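ATP-dependent 6-phosphofructokinase subunit beta (Saccharomyces cerevisiae, PDB 3O8O) catalyses the ATP-dependent phosphorylation of fructose 6-phosphate to fructose 1,6-bisphosphate, the first committing step of glycolysis, and is activated allosterically by fructose 2,6-bisphosphate. Local coordinates at residues Val399-Pro404 and Asn431-Leu436; Ile408-Tyr413 and Gly452-Gly457; Gly492-Phe497 and Asn527-Glu532; Gly536-Leu541 and Ser668-Thr673. One frame throughout, in Å; residues are numbered along the deposited sequence.

Contact 1 (Val399-Pro404 and Asn431-Leu436); sequences VNVGAP and NGWSGL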
# COMPACT_ATOMS: atom_id res chain seq x y z
N VAL B 399 -27.91 17.01 -18.32
CA VAL B 399 -27.46 15.82 -17.60
C VAL B 399 -26.14 16.09 -16.87
O VAL B 399 -25.42 17.03 -17.21
CB VAL B 399 -27.26 14.63 -18.58
CG1 VAL B 399 -26.03 14.87 -19.46
CG2 VAL B 399 -27.11 13.34 -17.82
N ASN B 400 -25.85 15.29 -15.84
CA ASN B 400 -24.60 15.43 -15.09
C ASN B 400 -23.72 14.19 -15.28
O ASN B 400 -24.18 13.05 -15.18
CB ASN B 400 -24.87 15.61 -13.60
CG ASN B 400 -25.60 16.88 -13.31
OD1 ASN B 400 -25.64 17.76 -14.16
ND2 ASN B 400 -26.17 17.00 -12.11
N VAL B 401 -22.45 14.41 -15.56
CA VAL B 401 -21.56 13.28 -15.74
C VAL B 401 -20.26 13.58 -15.05
O VAL B 401 -19.65 14.62 -15.28
CB VAL B 401 -21.29 13.01 -17.22
CG1 VAL B 401 -20.26 11.90 -17.38
CG2 VAL B 401 -22.60 12.64 -17.91
N GLY B 402 -19.86 12.67 -14.17
CA GLY B 402 -18.62 12.84 -13.44
C GLY B 402 -18.82 13.00 -11.96
O GLY B 402 -19.87 12.67 -11.42
N ALA B 403 -17.81 13.51 -11.29
CA ALA B 403 -17.89 13.69 -9.85
C ALA B 403 -18.75 14.88 -9.55
O ALA B 403 -18.90 15.77 -10.37
CB ALA B 403 -16.50 13.91 -9.28
N PRO B 404 -19.35 14.92 -8.36
CA PRO B 404 -20.18 16.08 -8.04
C PRO B 404 -19.26 17.26 -7.85
O PRO B 404 -18.08 17.08 -7.61
CB PRO B 404 -20.87 15.66 -6.75
CG PRO B 404 -19.89 14.72 -6.11
CD PRO B 404 -19.45 13.90 -7.30
N ASN B 431 -29.25 10.55 -13.27
CA ASN B 431 -28.15 9.59 -13.16
C ASN B 431 -27.44 9.26 -14.46
O ASN B 431 -27.24 8.09 -14.80
CB ASN B 431 -28.64 8.31 -12.52
CG ASN B 431 -29.05 8.54 -11.10
OD1 ASN B 431 -28.40 9.27 -10.36
ND2 ASN B 431 -30.14 7.90 -10.71
N GLY B 432 -27.05 10.31 -15.17
CA GLY B 432 -26.34 10.13 -16.43
C GLY B 432 -26.73 8.97 -17.32
O GLY B 432 -27.78 8.36 -17.17
N TRP B 433 -25.85 8.67 -18.26
CA TRP B 433 -26.05 7.61 -19.23
C TRP B 433 -26.45 6.25 -18.67
O TRP B 433 -27.20 5.51 -19.30
CB TRP B 433 -24.79 7.46 -20.05
CG TRP B 433 -24.23 8.76 -20.53
CD1 TRP B 433 -22.93 9.14 -20.50
CD2 TRP B 433 -24.96 9.82 -21.16
NE1 TRP B 433 -22.79 10.38 -21.07
CE2 TRP B 433 -24.01 10.82 -21.48
CE3 TRP B 433 -26.31 10.03 -21.48
CZ2 TRP B 433 -24.38 12.02 -22.12
CZ3 TRP B 433 -26.68 11.23 -22.11
CH2 TRP B 433 -25.71 12.21 -22.42
N SER B 434 -25.96 5.88 -17.50
CA SER B 434 -26.33 4.58 -16.99
C SER B 434 -27.78 4.64 -16.54
O SER B 434 -28.51 3.66 -16.64
CB SER B 434 -25.43 4.15 -15.82
OG SER B 434 -25.76 4.79 -14.59
N GLY B 435 -28.19 5.80 -16.06
CA GLY B 435 -29.56 5.96 -15.59
C GLY B 435 -30.54 6.11 -16.73
O GLY B 435 -31.73 5.86 -16.58
N LEU B 436 -30.04 6.51 -17.88
CA LEU B 436 -30.90 6.70 -19.03
C LEU B 436 -31.17 5.35 -19.63
O LEU B 436 -32.31 4.89 -19.67
CB LEU B 436 -30.22 7.60 -20.06
CG LEU B 436 -31.10 7.87 -21.28
CD1 LEU B 436 -32.32 8.64 -20.82
CD2 LEU B 436 -30.33 8.65 -22.32
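V399 and V401, alternate residues of strand 395-401, turn their branches onto G432 and W433 at the start of helix 432-439, in the layered alpha/beta core of the C-terminal, regulatory phosphofructokinase domain. This strand, helix 408-422 and strand 425-429 form a beta-alpha-beta unit with parallel strands, and helix 432-439 follows it. The short helical segment runs at 123° to the strand, their axes 8.5 Å apart at closest approach. The close side is apolar. CG2 of V399, anti to its own backbone nitrogen, lies over G432 with 3.6 Å to CA, where the glycine brings no side chain. The other methyl, CG1, reaches the indole of W433 at CH2, 4.0 Å away. L488 and I490 of strand 487-492 and L503 of helix 494-504 also pack on this indole, completing a buried core. The looser side is at N431, just before the helix, and at S434 within its first turn; both are partly exposed and neither side chain meets the strand. A403, further along the first segment, touches the bound fructose 2,6-bisphosphate. At the pyrrole end of the indole, NE1 of W433 gives its N-H to S499 OG and lies 3.9 Å from CG2 of V401.

Contact 2 (Ile408-Tyr413 and Gly452-Gly457); sequences INSAVY and GWQSRG
N409 and S410, in the first turn of helix 408-422, offer side-chain donors to the backbone carbonyls of loop 452-457. The N409 amide reaches R456 O through ND2 in a weak hydrogen bond, 3.3 Å long and bent to 142°. G457 O is near the same nitrogen, but the angle is too poor for a bond. The other end of the amide, OD1, accepts from the backbone N of E460, so both ends hold the same loop. With chi1 at -52°, OG of S410 stands beside its own backbone N and donates to Q454 O; the hydrogen bond is modelled very short, and its exact length is doubtful. Within the loop, S455 N donates to G452 O over 2.8 Å. Q454 sends NE2 out of the contact to I210 O, and R456 forms a salt bridge through NH1 with E460.

The apolar part lies one helical turn on. CB of Q454 sits over one face of the Y413 ring in a CH-pi contact, 4.2 Å from the centroid and 28° off the normal, while CB of Y413 meets CB of W453 at 3.9 Å. Helix 408-422 is thus flanked by the loop here and by V491 of strand 487-492, which touches I408 and A411; helix 669-688 meets S410 through R672 and A675 and Q454 through T676, and I210 brings in the N-terminal domain.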
# COMPACT_ATOMS: atom_id res chain seq x y z
N ILE B 408 -23.11 22.61 -9.74
CA ILE B 408 -23.76 21.81 -10.75
C ILE B 408 -25.27 21.91 -10.57
O ILE B 408 -25.99 22.01 -11.55
CB ILE B 408 -23.31 20.35 -10.68
CG1 ILE B 408 -21.89 20.24 -11.25
CG2 ILE B 408 -24.27 19.46 -11.47
CD1 ILE B 408 -21.35 18.82 -11.32
N ASN B 409 -25.76 21.90 -9.34
CA ASN B 409 -27.19 22.01 -9.17
C ASN B 409 -27.62 23.41 -9.59
O ASN B 409 -28.73 23.61 -10.08
CB ASN B 409 -27.59 21.76 -7.71
CG ASN B 409 -27.55 20.28 -7.34
OD1 ASN B 409 -27.66 19.40 -8.20
ND2 ASN B 409 -27.42 20.00 -6.04
N SER B 410 -26.74 24.38 -9.41
CA SER B 410 -27.07 25.74 -9.81
C SER B 410 -27.23 25.72 -11.31
O SER B 410 -28.22 26.20 -11.83
CB SER B 410 -25.95 26.69 -9.42
OG SER B 410 -25.61 26.55 -8.05
N ALA B 411 -26.26 25.15 -12.01
CA ALA B 411 -26.32 25.09 -13.46
C ALA B 411 -27.67 24.53 -13.86
O ALA B 411 -28.40 25.16 -14.60
CB ALA B 411 -25.20 24.23 -14.01
N VAL B 412 -28.01 23.35 -13.36
CA VAL B 412 -29.29 22.74 -13.70
C VAL B 412 -30.40 23.75 -13.44
O VAL B 412 -31.04 24.23 -14.37
N TYR B 413 -30.61 24.10 -12.18
CA TYR B 413 -31.66 25.05 -11.84
C TYR B 413 -31.71 26.24 -12.79
O TYR B 413 -32.77 26.61 -13.29
CB TYR B 413 -31.46 25.57 -10.43
CG TYR B 413 -32.44 26.64 -10.03
CD1 TYR B 413 -33.67 26.30 -9.48
CD2 TYR B 413 -32.11 27.99 -10.14
CE1 TYR B 413 -34.55 27.27 -9.04
CE2 TYR B 413 -32.99 28.97 -9.71
CZ TYR B 413 -34.21 28.60 -9.15
OH TYR B 413 -35.09 29.55 -8.69
N GLY B 452 -34.71 25.69 -4.10
CA GLY B 452 -33.47 25.49 -3.37
C GLY B 452 -32.24 25.07 -4.20
O GLY B 452 -31.10 25.47 -3.94
N TRP B 453 -32.49 24.27 -5.23
CA TRP B 453 -31.43 23.78 -6.09
C TRP B 453 -30.34 24.78 -6.43
O TRP B 453 -29.16 24.41 -6.57
CB TRP B 453 -32.03 23.26 -7.40
CG TRP B 453 -32.82 22.01 -7.20
CD1 TRP B 453 -33.50 21.64 -6.07
CD2 TRP B 453 -33.06 20.99 -8.18
NE1 TRP B 453 -34.16 20.45 -6.30
CE2 TRP B 453 -33.90 20.04 -7.59
CE3 TRP B 453 -32.65 20.80 -9.50
CZ2 TRP B 453 -34.34 18.90 -8.27
CZ3 TRP B 453 -33.08 19.66 -10.18
CH2 TRP B 453 -33.92 18.73 -9.56
N GLN B 454 -30.70 26.05 -6.58
CA GLN B 454 -29.68 27.03 -6.95
C GLN B 454 -28.49 26.96 -6.02
O GLN B 454 -27.35 27.12 -6.46
CB GLN B 454 -30.24 28.46 -6.92
CG GLN B 454 -29.15 29.54 -7.04
CD GLN B 454 -28.43 29.49 -8.37
OE1 GLN B 454 -28.43 28.47 -9.06
NE2 GLN B 454 -27.82 30.61 -8.75
N SER B 455 -28.76 26.70 -4.74
CA SER B 455 -27.70 26.67 -3.75
C SER B 455 -27.54 25.38 -2.96
O SER B 455 -27.46 25.39 -1.73
CB SER B 455 -27.94 27.81 -2.78
OG SER B 455 -29.16 27.60 -2.13
N ARG B 456 -27.49 24.25 -3.64
CA ARG B 456 -27.33 23.01 -2.92
C ARG B 456 -26.11 22.36 -3.45
O ARG B 456 -25.78 22.53 -4.62
CB ARG B 456 -28.51 22.08 -3.13
CG ARG B 456 -29.69 22.46 -2.30
CD ARG B 456 -30.78 21.43 -2.42
NE ARG B 456 -31.97 21.85 -1.70
CZ ARG B 456 -33.10 21.16 -1.70
NH1 ARG B 456 -33.18 20.04 -2.39
NH2 ARG B 456 -34.15 21.61 -1.01
N GLY B 457 -25.42 21.63 -2.58
CA GLY B 457 -24.23 20.94 -2.99
C GLY B 457 -24.73 19.62 -3.51
O GLY B 457 -25.92 19.43 -3.67

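Contact 3 (Gly492-Phe497 and Asn527-Glu532); sequences GGFEAF and NVPGTE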
# COMPACT_ATOMS: atom_id res chain seq x y z
N GLY B 492 -20.50 18.57 -16.32
CA GLY B 492 -19.61 17.63 -15.66
C GLY B 492 -18.11 17.81 -15.88
O GLY B 492 -17.65 18.83 -16.36
N GLY B 493 -17.35 16.77 -15.54
CA GLY B 493 -15.91 16.83 -15.68
C GLY B 493 -15.39 16.14 -16.91
O GLY B 493 -16.09 16.10 -17.91
N PHE B 494 -14.19 15.58 -16.83
CA PHE B 494 -13.62 14.94 -18.00
C PHE B 494 -14.40 13.78 -18.56
O PHE B 494 -14.23 13.43 -19.72
CB PHE B 494 -12.20 14.46 -17.76
CG PHE B 494 -11.40 14.31 -19.03
CD1 PHE B 494 -10.82 15.42 -19.64
CD2 PHE B 494 -11.24 13.06 -19.62
CE1 PHE B 494 -10.06 15.27 -20.84
CE2 PHE B 494 -10.50 12.90 -20.82
CZ PHE B 494 -9.91 14.01 -21.43
N GLU B 495 -15.24 13.16 -17.74
CA GLU B 495 -16.03 12.06 -18.29
C GLU B 495 -17.09 12.68 -19.16
O GLU B 495 -17.42 12.18 -20.23
CB GLU B 495 -16.67 11.26 -17.17
CG GLU B 495 -15.85 10.07 -16.74
CD GLU B 495 -14.40 10.43 -16.43
OE1 GLU B 495 -13.58 10.53 -17.38
OE2 GLU B 495 -14.09 10.62 -15.24
N ALA B 496 -17.61 13.81 -18.70
CA ALA B 496 -18.63 14.53 -19.42
C ALA B 496 -18.00 15.12 -20.69
O ALA B 496 -18.69 15.40 -21.66
CB ALA B 496 -19.20 15.62 -18.52
N PHE B 497 -16.69 15.30 -20.69
CA PHE B 497 -16.00 15.81 -21.87
C PHE B 497 -16.08 14.65 -22.84
O PHE B 497 -16.64 14.77 -23.92
CB PHE B 497 -14.54 16.11 -21.52
CG PHE B 497 -13.74 16.71 -22.65
CD1 PHE B 497 -14.00 18.00 -23.10
CD2 PHE B 497 -12.63 16.04 -23.17
CE1 PHE B 497 -13.16 18.62 -24.04
CE2 PHE B 497 -11.78 16.66 -24.11
CZ PHE B 497 -12.04 17.94 -24.53
N ASN B 527 -9.70 20.35 -14.75
CA ASN B 527 -8.93 19.58 -15.73
C ASN B 527 -9.59 19.42 -17.10
O ASN B 527 -9.08 18.70 -17.97
CB ASN B 527 -8.60 18.18 -15.17
CG ASN B 527 -9.85 17.33 -14.92
OD1 ASN B 527 -10.83 17.79 -14.33
ND2 ASN B 527 -9.79 16.08 -15.33
N VAL B 528 -10.73 20.07 -17.28
CA VAL B 528 -11.44 19.96 -18.54
C VAL B 528 -10.99 21.01 -19.53
O VAL B 528 -11.17 22.21 -19.30
CB VAL B 528 -12.93 20.11 -18.33
CG1 VAL B 528 -13.64 20.11 -19.67
CG2 VAL B 528 -13.42 18.97 -17.47
N PRO B 529 -10.42 20.58 -20.67
CA PRO B 529 -9.91 21.45 -21.73
C PRO B 529 -10.98 22.40 -22.23
O PRO B 529 -12.15 22.07 -22.20
CB PRO B 529 -9.49 20.47 -22.82
CG PRO B 529 -9.20 19.23 -22.09
CD PRO B 529 -10.32 19.17 -21.10
N GLY B 530 -10.57 23.57 -22.70
CA GLY B 530 -11.52 24.51 -23.23
C GLY B 530 -12.02 25.56 -22.27
O GLY B 530 -13.00 26.24 -22.55
N THR B 531 -11.39 25.69 -21.11
CA THR B 531 -11.83 26.71 -20.16
C THR B 531 -10.74 26.96 -19.14
O THR B 531 -9.78 26.20 -19.05
CB THR B 531 -13.17 26.31 -19.45
OG1 THR B 531 -13.67 27.44 -18.72
CG2 THR B 531 -12.95 25.16 -18.47
N GLU B 532 -10.87 28.04 -18.38
CA GLU B 532 -9.89 28.37 -17.36
C GLU B 532 -10.57 28.25 -16.02
O GLU B 532 -9.95 28.47 -14.99
CB GLU B 532 -9.37 29.79 -17.53
CG GLU B 532 -8.79 30.07 -18.89
CD GLU B 532 -8.17 31.44 -18.97
OE1 GLU B 532 -8.89 32.44 -18.72
OE2 GLU B 532 -6.96 31.50 -19.30
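The rings of F494 and F497 both meet P529, but in different ways. CD of P529 lies over the centre of one F497 face in a CH-pi contact, 4.0 Å from the centroid and only 10° off the ring normal. At the F494 ring the same carbon comes to the edge, near the ring plane, with 3.9 Å to CE1. One face of F494 is covered by CB of F497, one turn further along helix 494-504, shifted toward the rim of the ring. Both phenyl groups leave the helix with CG anti to the backbone N (chi1 -157° for F494, -177° for F497), which brings the pair to the proline side by side.

V528 adds its two methyls. CG1 approaches F497 obliquely, 4.0 Å from CD1, whereas CG2 rests on the backbone where the helix begins, 3.5 Å from F494 N. Here G493 occupies the N-cap position, and its carbonyl accepts from F497 N. No hydrogen bond joins the two segments; packing of the rings, V528 and P529 makes most of the contact. N527 brushes CB of F494 with ND2, 3.8 Å away, but its amide is engaged by R742 O through ND2 and by T523 OG1 through OD1. N527 also touches the bound fructose 2,6-bisphosphate, which places this contact beside the activator pocket.

Around it, L519 of strand 519-521 packs on F497 and P521 on V528, helix 729-736 reaches F497 through I729 and L732, and T737 touches both phenylalanines and P529.

Contact 4 (Gly536-Leu541 and Ser668-Thr673); sequences GSDTAL and SPIDRT
D538 and T539 meet S668, I670 and D671 where two antiparallel helices, 537-558 and 669-688, set their first turns side by side in the regulatory phosphofructokinase domain. The local axes are 8.4 Å apart, at 168° to each other. The van der Waals part is I670 against D538, crossing at about a right angle, with CG2 of I670 4.0 Å from CB of D538. Y298 and Y168 of the N-terminal domain also touch I670.

Hydrogen bonds between side chains come next. OG of S668 donates to D538 OD2, although that bond is modelled too short for its length to be trusted. T539 OG1 appears to donate to D671 OD1, a doubtful link, since D671 OD1 sits too close to a neighbouring atom for its position to be sure. Within 668-673, S668 caps its own helix: OG accepts from D671 N, 3.2 Å away and nearly straight at 170°.

Two bonds run from backbone to side chain across the contact, one each way. G536, the N-cap of the first helix, gives its N-H to D671 OD2 over 2.9 Å, from above the carboxylate plane; Y533 OH is a further partner of that oxygen. In return, S668 N donates to T539 OG1 over 2.9 Å.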
# COMPACT_ATOMS: atom_id res chain seq x y z
N GLY B 536 -17.33 24.47 -9.65
CA GLY B 536 -16.99 23.75 -8.43
C GLY B 536 -15.63 24.15 -7.89
O GLY B 536 -15.38 24.13 -6.68
N SER B 537 -14.76 24.53 -8.80
CA SER B 537 -13.42 24.93 -8.47
C SER B 537 -13.28 25.85 -7.25
O SER B 537 -12.62 25.52 -6.27
CB SER B 537 -12.80 25.57 -9.70
OG SER B 537 -11.50 26.00 -9.41
N ASP B 538 -13.91 27.02 -7.30
CA ASP B 538 -13.81 27.97 -6.20
C ASP B 538 -14.35 27.37 -4.90
O ASP B 538 -13.90 27.71 -3.80
CB ASP B 538 -14.57 29.28 -6.56
CG ASP B 538 -14.56 30.32 -5.41
OD1 ASP B 538 -13.50 30.96 -5.18
OD2 ASP B 538 -15.61 30.49 -4.74
N THR B 539 -15.31 26.48 -5.00
CA THR B 539 -15.86 25.91 -3.79
C THR B 539 -14.82 25.00 -3.16
O THR B 539 -14.63 25.00 -1.94
CB THR B 539 -17.15 25.14 -4.09
OG1 THR B 539 -18.18 26.09 -4.38
CG2 THR B 539 -17.58 24.32 -2.92
N ALA B 540 -14.13 24.25 -4.01
CA ALA B 540 -13.09 23.33 -3.56
C ALA B 540 -11.94 24.13 -2.97
O ALA B 540 -11.48 23.87 -1.86
CB ALA B 540 -12.59 22.48 -4.75
N LEU B 541 -11.48 25.11 -3.74
CA LEU B 541 -10.38 25.96 -3.35
C LEU B 541 -10.57 26.50 -1.93
O LEU B 541 -9.64 26.57 -1.14
CB LEU B 541 -10.24 27.13 -4.33
CG LEU B 541 -8.98 27.95 -4.08
CD1 LEU B 541 -7.79 27.03 -4.28
CD2 LEU B 541 -8.87 29.13 -5.00
N SER B 668 -20.10 27.97 -3.33
CA SER B 668 -19.80 29.37 -3.05
C SER B 668 -20.50 30.35 -3.97
O SER B 668 -20.85 30.01 -5.10
CB SER B 668 -18.30 29.60 -3.20
OG SER B 668 -17.92 29.56 -4.57
N PRO B 669 -20.72 31.59 -3.50
CA PRO B 669 -21.38 32.62 -4.32
C PRO B 669 -20.76 32.66 -5.71
O PRO B 669 -21.48 32.75 -6.71
CB PRO B 669 -21.12 33.89 -3.54
CG PRO B 669 -21.23 33.42 -2.12
CD PRO B 669 -20.47 32.09 -2.14
N ILE B 670 -19.44 32.61 -5.80
CA ILE B 670 -18.83 32.58 -7.13
C ILE B 670 -19.35 31.37 -7.94
O ILE B 670 -19.91 31.51 -9.01
CB ILE B 670 -17.29 32.51 -7.07
CG1 ILE B 670 -16.72 33.86 -6.61
CG2 ILE B 670 -16.72 32.05 -8.44
CD1 ILE B 670 -15.19 33.93 -6.61
N ASP B 671 -19.15 30.16 -7.42
CA ASP B 671 -19.59 28.98 -8.13
C ASP B 671 -21.05 29.02 -8.52
O ASP B 671 -21.42 28.56 -9.60
CB ASP B 671 -19.33 27.75 -7.29
CG ASP B 671 -18.15 26.99 -7.76
OD1 ASP B 671 -17.63 26.16 -7.00
OD2 ASP B 671 -17.74 27.24 -8.91
N ARG B 672 -21.89 29.56 -7.63
CA ARG B 672 -23.32 29.64 -7.92
C ARG B 672 -23.61 30.60 -9.07
O ARG B 672 -24.06 30.19 -10.14
CB ARG B 672 -24.11 30.05 -6.68
CG ARG B 672 -24.78 28.85 -6.02
CD ARG B 672 -25.43 29.20 -4.70
NE ARG B 672 -24.44 29.53 -3.69
CZ ARG B 672 -24.71 30.06 -2.50
NH1 ARG B 672 -25.95 30.34 -2.12
NH2 ARG B 672 -23.73 30.31 -1.67
N THR B 673 -23.32 31.88 -8.86
CA THR B 673 -23.55 32.87 -9.90
C THR B 673 -22.90 32.49 -11.23
O THR B 673 -23.52 32.64 -12.27
CB THR B 673 -23.05 34.25 -9.48
OG1 THR B 673 -21.61 34.27 -9.43
CG2 THR B 673 -23.62 34.61 -8.12

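All four contacts lie in the regulatory domain, and two of them reach the bound fructose 2,6-bisphosphate directly: contact 1 through A403 and contact 3 through N527. Their centres are 14 Å apart, and they join where V401 O probably accepts a hydrogen bond from G493 N, 3.2 Å away. The segments of contacts 1 and 2 alternate along the chain; strand 395-401 leads into helix 408-422, and I408 packs against N400 and A403. Contacts 2 and 4 have centres 12 Å apart and meet where R672 lies against S410, Q454 and S455. Contact 4 follows contact 3 closely in sequence at 527-532 and 536-541, their centres 16 Å apart.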